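Local structure of putative dehydrogenase (Pseudomonas fluorescens, 6UUG) at residues L72-R77 with P127-T132. The protein is the methanesulfinate monooxygenase MsuC, the oxygenase of a two-component flavin-dependent system that works in bacterial sulfur assimilation. Residues are numbered along the deposited sequence; the frame is centred on the assembly and turned at random.
Sequences LSIPTR and PWFEQT
Ile74 carries the contact: its CG1 and CG2 both lie against Phe129 of helix 122-135, and CD1, at the end of the CG1 branch, goes on to Thr132. A CH-pi interaction sets CG1 of Ile74 over one face of the Phe129 ring, 4.2 Å from the centroid and 15° off the ring normal. With CG2 anti to the backbone N (chi1 -65°), that methyl lies against the root of the same ring, where Ile74 CG2 is 3.8 Å from Phe129 CD2.

The other side-chain contacts are apolar. Ile74 CD1 is 3.7 Å from Thr132 CG2 and also lies near Phe129 O, while Pro75 meets the ring obliquely, its CD 3.8 Å from Phe129 CD2.

The polar group of Thr132 is turned to its own helix: Thr132 OG1 donates to Trp128 O at 2.7 Å, approaching from the opposite face of that carbonyl to Thr132 N, and also bonds to Trp139 NE1. Leu113 of helix 100-119 packs on Ile74; Phe129 also meets the Trp125 ring, with the planes at about 60°, and touches Arg117.

Within the helical N-terminal domain of this acyl-CoA dehydrogenase-like fold, the contact between 72-77 and 127-132 thus rests on apolar packing and the CH-pi interaction, with Thr132 presenting carbon while its hydroxyl is satisfied elsewhere.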
loop_
_atom_site.group_PDB
_atom_site.type_symbol
_atom_site.label_atom_id
_atom_site.label_comp_id
_atom_site.label_asym_id
_atom_site.label_seq_id
_atom_site.Cartn_x
_atom_site.Cartn_y
_atom_site.Cartn_z
ATOM N N LEU A 72 30.672 19.967 -18.359
ATOM C CA LEU A 72 29.317 20.508 -18.440
ATOM C C LEU A 72 29.050 21.531 -17.341
ATOM O O LEU A 72 28.443 22.584 -17.591
ATOM C CB LEU A 72 28.303 19.360 -18.367
ATOM C CG LEU A 72 26.819 19.711 -18.492
ATOM C CD1 LEU A 72 26.581 20.448 -19.805
ATOM C CD2 LEU A 72 25.963 18.430 -18.446
ATOM N N SER A 73 29.471 21.232 -16.110
ATOM C CA SER A 73 29.189 22.091 -14.964
ATOM C C SER A 73 30.191 23.230 -14.796
ATOM O O SER A 73 29.955 24.118 -13.971
ATOM C CB SER A 73 29.169 21.269 -13.673
ATOM O OG SER A 73 30.445 20.732 -13.415
ATOM N N ILE A 74 31.278 23.234 -15.560
ATOM C CA ILE A 74 32.322 24.252 -15.395
ATOM C C ILE A 74 31.925 25.497 -16.186
ATOM O O ILE A 74 31.518 25.371 -17.349
ATOM C CB ILE A 74 33.672 23.698 -15.856
ATOM C CG1 ILE A 74 34.101 22.549 -14.929
ATOM C CG2 ILE A 74 34.738 24.790 -15.888
ATOM C CD1 ILE A 74 35.206 21.667 -15.508
ATOM N N PRO A 75 31.990 26.692 -15.594
ATOM C CA PRO A 75 31.564 27.901 -16.320
ATOM C C PRO A 75 32.401 28.126 -17.573
ATOM O O PRO A 75 33.524 27.634 -17.699
ATOM C CB PRO A 75 31.769 29.027 -15.297
ATOM C CG PRO A 75 31.623 28.322 -13.944
ATOM C CD PRO A 75 32.306 26.980 -14.183
ATOM N N THR A 76 31.821 28.859 -18.530
ATOM C CA THR A 76 32.507 29.056 -19.803
ATOM C C THR A 76 33.778 29.877 -19.629
ATOM O O THR A 76 34.721 29.728 -20.413
ATOM C CB THR A 76 31.580 29.724 -20.831
ATOM O OG1 THR A 76 31.124 30.985 -20.335
ATOM C CG2 THR A 76 30.376 28.829 -21.135
ATOM N N ARG A 77 33.837 30.727 -18.602
ATOM C CA ARG A 77 35.043 31.524 -18.399
ATOM C C ARG A 77 36.257 30.691 -18.011
ATOM O O ARG A 77 37.374 31.217 -18.024
ATOM C CB ARG A 77 34.807 32.592 -17.342
ATOM C CG ARG A 77 34.491 32.062 -15.982
ATOM C CD ARG A 77 34.380 33.215 -15.011
ATOM N NE ARG A 77 35.677 33.848 -14.818
ATOM C CZ ARG A 77 35.930 34.763 -13.890
ATOM N NH1 ARG A 77 34.967 35.158 -13.070
ATOM N NH2 ARG A 77 37.146 35.283 -13.784
ATOM N N PRO A 127 42.180 26.974 -11.248
ATOM C CA PRO A 127 43.068 26.128 -12.067
ATOM C C PRO A 127 42.546 24.713 -12.252
ATOM O O PRO A 127 42.691 24.138 -13.338
ATOM C CB PRO A 127 44.389 26.140 -11.282
ATOM C CG PRO A 127 44.332 27.353 -10.443
ATOM C CD PRO A 127 42.889 27.534 -10.082
ATOM N N TRP A 128 41.951 24.124 -11.217
ATOM C CA TRP A 128 41.405 22.777 -11.369
ATOM C C TRP A 128 40.306 22.743 -12.425
ATOM O O TRP A 128 40.237 21.795 -13.218
ATOM C CB TRP A 128 40.891 22.261 -10.025
ATOM C CG TRP A 128 41.992 21.748 -9.138
ATOM C CD1 TRP A 128 43.157 21.148 -9.539
ATOM C CD2 TRP A 128 42.030 21.786 -7.708
ATOM N NE1 TRP A 128 43.914 20.809 -8.440
ATOM C CE2 TRP A 128 43.246 21.198 -7.306
ATOM C CE3 TRP A 128 41.154 22.268 -6.727
ATOM C CZ2 TRP A 128 43.610 21.082 -5.968
ATOM C CZ3 TRP A 128 41.512 22.150 -5.402
ATOM C CH2 TRP A 128 42.731 21.559 -5.030
ATOM N N PHE A 129 39.439 23.762 -12.444
ATOM C CA PHE A 129 38.395 23.851 -13.468
ATOM C C PHE A 129 38.999 24.012 -14.859
ATOM O O PHE A 129 38.582 23.349 -15.815
ATOM C CB PHE A 129 37.456 25.022 -13.175
ATOM C CG PHE A 129 36.345 24.709 -12.202
ATOM C CD1 PHE A 129 36.422 23.612 -11.364
ATOM C CD2 PHE A 129 35.218 25.519 -12.141
ATOM C CE1 PHE A 129 35.382 23.324 -10.466
ATOM C CE2 PHE A 129 34.178 25.250 -11.258
ATOM C CZ PHE A 129 34.260 24.140 -10.418
ATOM N N GLU A 130 39.968 24.917 -14.995
ATOM C CA GLU A 130 40.596 25.132 -16.295
ATOM C C GLU A 130 41.261 23.861 -16.812
ATOM O O GLU A 130 41.096 23.498 -17.983
ATOM C CB GLU A 130 41.603 26.280 -16.198
ATOM C CG GLU A 130 40.972 27.601 -15.819
ATOM C CD GLU A 130 42.002 28.693 -15.562
ATOM O OE1 GLU A 130 43.160 28.353 -15.232
ATOM O OE2 GLU A 130 41.654 29.888 -15.693
ATOM N N GLN A 131 42.013 23.162 -15.958
ATOM C CA GLN A 131 42.689 21.952 -16.430
ATOM C C GLN A 131 41.699 20.839 -16.746
ATOM O O GLN A 131 41.904 20.066 -17.690
ATOM C CB GLN A 131 43.709 21.479 -15.402
ATOM C CG GLN A 131 44.825 22.474 -15.138
ATOM C CD GLN A 131 45.746 22.008 -14.030
ATOM O OE1 GLN A 131 46.828 21.478 -14.287
ATOM N NE2 GLN A 131 45.311 22.187 -12.785
ATOM N N THR A 132 40.624 20.731 -15.960
ATOM C CA THR A 132 39.622 19.704 -16.223
ATOM C C THR A 132 38.952 19.919 -17.573
ATOM O O THR A 132 38.727 18.963 -18.324
ATOM C CB THR A 132 38.579 19.702 -15.094
ATOM O OG1 THR A 132 39.218 19.340 -13.863
ATOM C CG2 THR A 132 37.457 18.724 -15.389
#